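Local coordinates for coat protein (Leviviridae sp., PDB 6YFR) that forms the protein shell of a single-stranded RNA bacteriophage, assembling into virus-like particles, and probably encloses the viral genome, at residues A[104-112]-A[116-123]; A[31-39]-A[50-58]. All blocks are in the same frame, centred on the assembly; numbering follows the deposited sequence.

Interaction 1 of 2, residues A[104-112]-A[116-123]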
loop_
_atom_site.group_PDB
_atom_site.type_symbol
_atom_site.label_atom_id
_atom_site.label_comp_id
_atom_site.label_asym_id
_atom_site.label_seq_id
_atom_site.Cartn_x
_atom_site.Cartn_y
_atom_site.Cartn_z
ATOM N N PHE A 104 -24.663 29.635 72.432
ATOM C CA PHE A 104 -25.418 28.587 71.756
ATOM C C PHE A 104 -25.011 27.203 72.236
ATOM O O PHE A 104 -25.855 26.302 72.302
ATOM C CB PHE A 104 -25.249 28.704 70.243
ATOM C CG PHE A 104 -26.393 29.398 69.573
ATOM C CD1 PHE A 104 -27.408 28.669 68.981
ATOM C CD2 PHE A 104 -26.470 30.781 69.560
ATOM C CE1 PHE A 104 -28.475 29.309 68.372
ATOM C CE2 PHE A 104 -27.534 31.425 68.951
ATOM C CZ PHE A 104 -28.537 30.689 68.359
ATOM N N LEU A 105 -23.730 27.010 72.557
ATOM C CA LEU A 105 -23.312 25.750 73.165
ATOM C C LEU A 105 -24.032 25.521 74.486
ATOM O O LEU A 105 -24.342 24.378 74.845
ATOM C CB LEU A 105 -21.797 25.732 73.374
ATOM C CG LEU A 105 -20.889 25.567 72.160
ATOM C CD1 LEU A 105 -19.426 25.596 72.577
ATOM C CD2 LEU A 105 -21.205 24.278 71.416
ATOM N N ALA A 106 -24.295 26.596 75.232
ATOM C CA ALA A 106 -25.096 26.447 76.446
ATOM C C ALA A 106 -26.564 26.211 76.109
ATOM O O ALA A 106 -27.201 25.310 76.663
ATOM C CB ALA A 106 -24.939 27.681 77.332
ATOM N N LYS A 107 -27.102 27.002 75.181
ATOM C CA LYS A 107 -28.529 27.014 74.879
ATOM C C LYS A 107 -28.999 25.685 74.302
ATOM O O LYS A 107 -30.100 25.220 74.620
ATOM C CB LYS A 107 -28.809 28.156 73.904
ATOM C CG LYS A 107 -30.202 28.209 73.320
ATOM C CD LYS A 107 -30.262 29.278 72.230
ATOM C CE LYS A 107 -31.691 29.570 71.806
ATOM N NZ LYS A 107 -31.774 30.578 70.719
ATOM N N ARG A 108 -28.180 25.056 73.463
ATOM C CA ARG A 108 -28.568 23.856 72.734
ATOM C C ARG A 108 -27.786 22.624 73.182
ATOM O O ARG A 108 -27.541 21.723 72.379
ATOM C CB ARG A 108 -28.381 24.074 71.234
ATOM C CG ARG A 108 -29.019 25.344 70.699
ATOM C CD ARG A 108 -30.530 25.250 70.767
ATOM N NE ARG A 108 -31.019 24.065 70.071
ATOM C CZ ARG A 108 -32.198 23.498 70.309
ATOM N NH1 ARG A 108 -33.005 24.006 71.232
ATOM N NH2 ARG A 108 -32.566 22.418 69.629
ATOM N N ARG A 109 -27.383 22.573 74.453
ATOM C CA ARG A 109 -26.530 21.480 74.915
ATOM C C ARG A 109 -27.211 20.124 74.746
ATOM O O ARG A 109 -26.607 19.172 74.236
ATOM C CB ARG A 109 -26.137 21.707 76.375
ATOM C CG ARG A 109 -25.528 20.488 77.030
ATOM C CD ARG A 109 -24.716 20.873 78.249
ATOM N NE ARG A 109 -23.677 19.884 78.516
ATOM C CZ ARG A 109 -22.646 20.083 79.327
ATOM N NH1 ARG A 109 -22.515 21.238 79.963
ATOM N NH2 ARG A 109 -21.752 19.121 79.507
ATOM N N ASN A 110 -28.469 20.013 75.175
ATOM C CA ASN A 110 -29.163 18.734 75.063
ATOM C C ASN A 110 -29.342 18.332 73.606
ATOM O O ASN A 110 -29.127 17.168 73.247
ATOM C CB ASN A 110 -30.520 18.803 75.760
ATOM C CG ASN A 110 -30.405 19.168 77.224
ATOM O OD1 ASN A 110 -29.383 18.914 77.860
ATOM N ND2 ASN A 110 -31.452 19.781 77.765
ATOM N N SER A 111 -29.733 19.282 72.753
ATOM C CA SER A 111 -29.905 18.980 71.336
ATOM C C SER A 111 -28.594 18.517 70.712
ATOM O O SER A 111 -28.567 17.546 69.945
ATOM C CB SER A 111 -30.444 20.208 70.606
ATOM O OG SER A 111 -30.694 19.918 69.245
ATOM N N ILE A 112 -27.494 19.200 71.040
ATOM C CA ILE A 112 -26.185 18.843 70.497
ATOM C C ILE A 112 -25.778 17.450 70.956
ATOM O O ILE A 112 -25.256 16.646 70.171
ATOM C CB ILE A 112 -25.138 19.900 70.897
ATOM C CG1 ILE A 112 -25.402 21.210 70.155
ATOM C CG2 ILE A 112 -23.733 19.402 70.622
ATOM C CD1 ILE A 112 -24.512 22.340 70.602
ATOM N N ASN A 116 -30.666 15.735 68.079
ATOM C CA ASN A 116 -32.089 15.947 67.832
ATOM C C ASN A 116 -32.358 17.446 67.875
ATOM O O ASN A 116 -32.267 18.064 68.941
ATOM C CB ASN A 116 -32.937 15.206 68.867
ATOM C CG ASN A 116 -34.398 15.122 68.476
ATOM O OD1 ASN A 116 -34.962 16.063 67.914
ATOM N ND2 ASN A 116 -35.022 13.986 68.773
ATOM N N LEU A 117 -32.697 18.027 66.719
ATOM C CA LEU A 117 -32.961 19.461 66.642
ATOM C C LEU A 117 -34.207 19.873 67.407
ATOM O O LEU A 117 -34.343 21.052 67.752
ATOM C CB LEU A 117 -33.119 19.896 65.187
ATOM C CG LEU A 117 -31.871 19.932 64.315
ATOM C CD1 LEU A 117 -32.285 20.063 62.872
ATOM C CD2 LEU A 117 -31.001 21.097 64.724
ATOM N N LEU A 118 -35.123 18.941 67.668
ATOM C CA LEU A 118 -36.421 19.294 68.226
ATOM C C LEU A 118 -36.398 19.507 69.732
ATOM O O LEU A 118 -37.385 20.014 70.276
ATOM C CB LEU A 118 -37.444 18.213 67.885
ATOM C CG LEU A 118 -37.692 17.982 66.395
ATOM C CD1 LEU A 118 -38.582 16.779 66.207
ATOM C CD2 LEU A 118 -38.320 19.216 65.768
ATOM N N LEU A 119 -35.325 19.128 70.416
ATOM C CA LEU A 119 -35.281 19.306 71.859
ATOM C C LEU A 119 -35.308 20.794 72.198
ATOM O O LEU A 119 -34.653 21.598 71.525
ATOM C CB LEU A 119 -34.031 18.660 72.457
ATOM C CG LEU A 119 -33.863 17.158 72.235
ATOM C CD1 LEU A 119 -32.673 16.638 73.024
ATOM C CD2 LEU A 119 -35.132 16.426 72.623
ATOM N N PRO A 120 -36.052 21.194 73.223
ATOM C CA PRO A 120 -36.085 22.609 73.605
ATOM C C PRO A 120 -34.732 23.065 74.127
ATOM O O PRO A 120 -33.850 22.265 74.443
ATOM C CB PRO A 120 -37.154 22.656 74.699
ATOM C CG PRO A 120 -37.173 21.268 75.264
ATOM C CD PRO A 120 -36.873 20.353 74.111
ATOM N N ASP A 121 -34.577 24.385 74.206
ATOM C CA ASP A 121 -33.369 24.961 74.776
ATOM C C ASP A 121 -33.134 24.416 76.179
ATOM O O ASP A 121 -34.075 24.102 76.913
ATOM C CB ASP A 121 -33.465 26.486 74.835
ATOM C CG ASP A 121 -33.502 27.129 73.466
ATOM O OD1 ASP A 121 -33.070 26.487 72.484
ATOM O OD2 ASP A 121 -33.958 28.290 73.378
ATOM N N ASN A 122 -31.864 24.290 76.540
ATOM C CA ASN A 122 -31.528 23.923 77.905
ATOM C C ASN A 122 -32.033 25.000 78.863
ATOM O O ASN A 122 -31.978 26.193 78.539
ATOM C CB ASN A 122 -30.017 23.746 78.061
ATOM C CG ASN A 122 -29.538 22.383 77.601
ATOM O OD1 ASN A 122 -29.554 22.071 76.409
ATOM N ND2 ASN A 122 -29.092 21.567 78.547
ATOM N N PRO A 123 -32.541 24.620 80.042
ATOM C CA PRO A 123 -32.973 25.604 81.037
ATOM C C PRO A 123 -31.800 26.421 81.569
ATOM O O PRO A 123 -30.744 25.875 81.893
ATOM C CB PRO A 123 -33.591 24.741 82.139
ATOM C CG PRO A 123 -32.941 23.404 81.981
ATOM C CD PRO A 123 -32.740 23.237 80.507
ATOM O OXT PRO A 123 -31.879 27.644 81.683
#
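R108 reaches from the junction between two helices into the C-terminal tail. Its chain bends at chi2 (-68°) and chi3 (-55°), which turns the guanidinium edge to the tail. NH1 and NH2 both donate to L119 O, each at 2.9 Å; L119 O lies 18° out of the guanidinium plane. NH1 also forms a salt bridge to D121 OD1 (2.8 Å), met on the anti side of the carboxylate. This buried arginine is the tight part of the contact.

N122 ties down the far end of the tail. Its backbone N donates to K107 O at 2.8 Å. Its OD1 takes the backbone N of N110 (2.6 Å) on a lone pair, in the amide plane. N122 ND2 returns a weak bond to N110 OD1.

The outer side is looser. A106 and P120 are exposed. K107 runs extended past the D121 carboxylate, and its NZ stays 4.1 Å from D121 OD2, beyond a salt bridge. At the other end, N116 to L119 form a type I beta turn, and N116 OD1 makes an Asx turn. The whole is a C-terminal tail folded back on a helix-helix junction, within the helical arm of the phage coat protein fold.

Interaction 2 of 2, residues A[31-39]-A[50-58]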
loop_
_atom_site.group_PDB
_atom_site.type_symbol
_atom_site.label_atom_id
_atom_site.label_comp_id
_atom_site.label_asym_id
_atom_site.label_seq_id
_atom_site.Cartn_x
_atom_site.Cartn_y
_atom_site.Cartn_z
ATOM N N LEU A 31 -2.685 6.476 71.811
ATOM C CA LEU A 31 -4.116 6.746 71.815
ATOM C C LEU A 31 -4.542 7.600 73.005
ATOM O O LEU A 31 -5.719 7.589 73.384
ATOM C CB LEU A 31 -4.893 5.432 71.793
ATOM C CG LEU A 31 -4.696 4.625 70.510
ATOM C CD1 LEU A 31 -5.268 3.228 70.656
ATOM C CD2 LEU A 31 -5.336 5.348 69.338
ATOM N N VAL A 32 -3.611 8.336 73.603
ATOM C CA VAL A 32 -3.974 9.252 74.689
ATOM C C VAL A 32 -4.850 10.369 74.125
ATOM O O VAL A 32 -4.492 10.969 73.097
ATOM C CB VAL A 32 -2.716 9.818 75.356
ATOM C CG1 VAL A 32 -3.046 11.074 76.141
ATOM C CG2 VAL A 32 -2.090 8.778 76.273
ATOM N N PRO A 33 -5.995 10.665 74.736
ATOM C CA PRO A 33 -6.833 11.764 74.240
ATOM C C PRO A 33 -6.060 13.072 74.228
ATOM O O PRO A 33 -5.274 13.357 75.133
ATOM C CB PRO A 33 -7.994 11.805 75.240
ATOM C CG PRO A 33 -8.028 10.440 75.844
ATOM C CD PRO A 33 -6.604 9.975 75.885
ATOM N N GLN A 34 -6.292 13.873 73.187
ATOM C CA GLN A 34 -5.524 15.089 72.975
ATOM C C GLN A 34 -6.433 16.283 72.727
ATOM O O GLN A 34 -7.556 16.147 72.227
ATOM C CB GLN A 34 -4.561 14.944 71.791
ATOM C CG GLN A 34 -3.322 14.127 72.089
ATOM C CD GLN A 34 -2.280 14.252 70.997
ATOM O OE1 GLN A 34 -2.604 14.555 69.848
ATOM N NE2 GLN A 34 -1.020 14.028 71.351
ATOM N N VAL A 35 -5.922 17.460 73.085
ATOM C CA VAL A 35 -6.515 18.741 72.714
ATOM C C VAL A 35 -5.458 19.533 71.954
ATOM O O VAL A 35 -4.341 19.715 72.447
ATOM C CB VAL A 35 -7.005 19.528 73.942
ATOM C CG1 VAL A 35 -7.758 20.773 73.498
ATOM C CG2 VAL A 35 -7.880 18.656 74.827
ATOM N N VAL A 36 -5.806 19.999 70.762
ATOM C CA VAL A 36 -4.866 20.670 69.873
ATOM C C VAL A 36 -5.418 22.050 69.546
ATOM O O VAL A 36 -6.549 22.169 69.060
ATOM C CB VAL A 36 -4.627 19.862 68.589
ATOM C CG1 VAL A 36 -3.604 20.557 67.706
ATOM C CG2 VAL A 36 -4.180 18.450 68.928
ATOM N N GLN A 37 -4.630 23.086 69.811
ATOM C CA GLN A 37 -4.938 24.435 69.356
ATOM C C GLN A 37 -4.056 24.774 68.163
ATOM O O GLN A 37 -2.838 24.572 68.205
ATOM C CB GLN A 37 -4.737 25.473 70.462
ATOM C CG GLN A 37 -5.023 26.891 69.988
ATOM C CD GLN A 37 -4.670 27.954 71.010
ATOM O OE1 GLN A 37 -4.276 27.650 72.139
ATOM N NE2 GLN A 37 -4.810 29.218 70.616
ATOM N N THR A 38 -4.673 25.296 67.110
ATOM C CA THR A 38 -3.998 25.613 65.859
ATOM C C THR A 38 -4.232 27.078 65.524
ATOM O O THR A 38 -5.353 27.575 65.660
ATOM C CB THR A 38 -4.511 24.722 64.722
ATOM O OG1 THR A 38 -4.086 23.373 64.946
ATOM C CG2 THR A 38 -3.997 25.200 63.375
ATOM N N GLU A 39 -3.176 27.772 65.107
ATOM C CA GLU A 39 -3.291 29.139 64.603
ATOM C C GLU A 39 -2.600 29.190 63.247
ATOM O O GLU A 39 -1.367 29.159 63.174
ATOM C CB GLU A 39 -2.681 30.147 65.577
ATOM C CG GLU A 39 -3.340 30.164 66.946
ATOM C CD GLU A 39 -4.793 30.608 66.903
ATOM O OE1 GLU A 39 -5.193 31.274 65.925
ATOM O OE2 GLU A 39 -5.537 30.291 67.855
ATOM N N SER A 50 -8.228 30.301 63.936
ATOM C CA SER A 50 -7.997 29.811 65.289
ATOM C C SER A 50 -8.853 28.568 65.487
ATOM O O SER A 50 -10.081 28.641 65.380
ATOM C CB SER A 50 -8.351 30.871 66.333
ATOM O OG SER A 50 -7.543 32.027 66.203
ATOM N N LYS A 51 -8.214 27.436 65.772
ATOM C CA LYS A 51 -8.914 26.167 65.892
ATOM C C LYS A 51 -8.597 25.497 67.222
ATOM O O LYS A 51 -7.475 25.581 67.730
ATOM C CB LYS A 51 -8.541 25.217 64.745
ATOM C CG LYS A 51 -8.948 25.696 63.360
ATOM C CD LYS A 51 -8.503 24.697 62.296
ATOM C CE LYS A 51 -8.872 25.172 60.900
ATOM N NZ LYS A 51 -8.422 24.218 59.849
ATOM N N ILE A 52 -9.604 24.825 67.774
ATOM C CA ILE A 52 -9.437 23.923 68.909
ATOM C C ILE A 52 -10.041 22.580 68.523
ATOM O O ILE A 52 -11.146 22.525 67.972
ATOM C CB ILE A 52 -10.099 24.463 70.193
ATOM C CG1 ILE A 52 -9.586 25.860 70.538
ATOM C CG2 ILE A 52 -9.848 23.517 71.360
ATOM C CD1 ILE A 52 -8.263 25.858 71.259
ATOM N N SER A 53 -9.325 21.499 68.818
ATOM C CA SER A 53 -9.753 20.160 68.441
ATOM C C SER A 53 -9.551 19.216 69.612
ATOM O O SER A 53 -8.457 19.150 70.179
ATOM C CB SER A 53 -8.976 19.662 67.219
ATOM O OG SER A 53 -9.161 20.532 66.114
ATOM N N VAL A 54 -10.600 18.491 69.977
ATOM C CA VAL A 54 -10.535 17.490 71.032
ATOM C C VAL A 54 -10.743 16.134 70.379
ATOM O O VAL A 54 -11.813 15.866 69.811
ATOM C CB VAL A 54 -11.576 17.748 72.131
ATOM C CG1 VAL A 54 -11.469 16.683 73.202
ATOM C CG2 VAL A 54 -11.377 19.132 72.725
ATOM N N TYR A 55 -9.709 15.294 70.440
ATOM C CA TYR A 55 -9.754 13.924 69.943
ATOM C C TYR A 55 -9.732 12.998 71.152
ATOM O O TYR A 55 -8.719 12.921 71.859
ATOM C CB TYR A 55 -8.572 13.633 69.019
ATOM C CG TYR A 55 -8.375 14.636 67.905
ATOM C CD1 TYR A 55 -9.203 14.639 66.792
ATOM C CD2 TYR A 55 -7.347 15.568 67.957
ATOM C CE1 TYR A 55 -9.024 15.550 65.766
ATOM C CE2 TYR A 55 -7.156 16.484 66.935
ATOM C CZ TYR A 55 -7.998 16.469 65.843
ATOM O OH TYR A 55 -7.814 17.379 64.826
ATOM N N TYR A 56 -10.841 12.298 71.398
ATOM C CA TYR A 56 -10.920 11.321 72.482
ATOM C C TYR A 56 -11.048 9.936 71.860
ATOM O O TYR A 56 -12.068 9.618 71.241
ATOM C CB TYR A 56 -12.094 11.614 73.412
ATOM C CG TYR A 56 -12.045 10.836 74.710
ATOM C CD1 TYR A 56 -11.477 11.388 75.849
ATOM C CD2 TYR A 56 -12.564 9.550 74.794
ATOM C CE1 TYR A 56 -11.426 10.682 77.038
ATOM C CE2 TYR A 56 -12.519 8.836 75.979
ATOM C CZ TYR A 56 -11.947 9.406 77.097
ATOM O OH TYR A 56 -11.898 8.701 78.279
ATOM N N TYR A 57 -10.016 9.115 72.024
ATOM C CA TYR A 57 -9.992 7.780 71.444
ATOM C C TYR A 57 -10.603 6.800 72.436
ATOM O O TYR A 57 -10.124 6.675 73.570
ATOM C CB TYR A 57 -8.563 7.384 71.078
ATOM C CG TYR A 57 -7.867 8.414 70.219
ATOM C CD1 TYR A 57 -8.175 8.546 68.869
ATOM C CD2 TYR A 57 -6.908 9.263 70.758
ATOM C CE1 TYR A 57 -7.544 9.492 68.079
ATOM C CE2 TYR A 57 -6.269 10.212 69.976
ATOM C CZ TYR A 57 -6.590 10.321 68.638
ATOM O OH TYR A 57 -5.957 11.263 67.858
ATOM N N ILE A 58 -11.659 6.112 72.013
ATOM C CA ILE A 58 -12.428 5.243 72.898
ATOM C C ILE A 58 -12.597 3.883 72.228
ATOM O O ILE A 58 -12.868 3.813 71.018
ATOM C CB ILE A 58 -13.778 5.891 73.258
ATOM C CG1 ILE A 58 -14.541 5.066 74.294
ATOM C CG2 ILE A 58 -14.631 6.123 72.011
ATOM C CD1 ILE A 58 -15.786 5.759 74.811
#
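Q34 and Y55 begin the pairing of two antiparallel strands. Q34 N donates to Y55 O, and Y55 N donates back to Q34 O, both at 2.9 Å. V36 with S53 and T38 with K51 are bonded in the same two-way manner. V35 with V54 and Q37 with I52 lie between them, and E39 with S50 follows; these are non-hydrogen-bonded pairs. The two strand axes come within 4.6 Å, with their directions 166° apart.

Q37 can be followed outward from the backbone. CG is anti to the backbone N (chi1 179°) and the chain stays extended. CB lies 3.6 Å from I52 CD1. CG touches the same methyl and also approaches K51 O at 3.6 Å. CD is the last atom near I52 CD1, at 4.2 Å. Beyond it, NE2 donates to the anti lone pair of E39 OE2 (3.1 Å), which lies in the plane of the Q37 amide. The same NE2 is hydrogen-bonded to S111 OG of the second subunit, and OE1 accepts from R108 NE there. The amide is therefore held at both ends.

V35 packs on this face too, with CG1 4.0 Å from V54 CG2. On the other face, V36 CG2 meets the edge of the Y55 ring. Before the strand begins, L31 CD2 lies over one face of the Y57 ring, while V32 O comes to that ring's edge. P33 lies alongside Y56 and points the same way. Strand 16-22 flanks the pair on one side and strand 70-82 on the other. This is a beta hairpin of the third and fourth strands of the five-stranded antiparallel sheet typical of single-stranded RNA phage coat proteins.

Interaction 2 comes first along the chain, and interaction 1 closes the chain at its C-terminus. Their centres lie about 23 Å apart, and their nearest atoms about 10 Å apart. They do not touch within one subunit and share no helix or strand. Interaction 2 sits inside the sheet, on strands 34-41 and 47-59. Interaction 1 belongs to the helical arm, at helices 90-107 and 109-114. The two meet between subunits: the helix junction and tail of one copy bond to the hairpin of the second. Each copy thus lays its arm on its partner's sheet, consistent with the intertwined dimer of phage coat proteins.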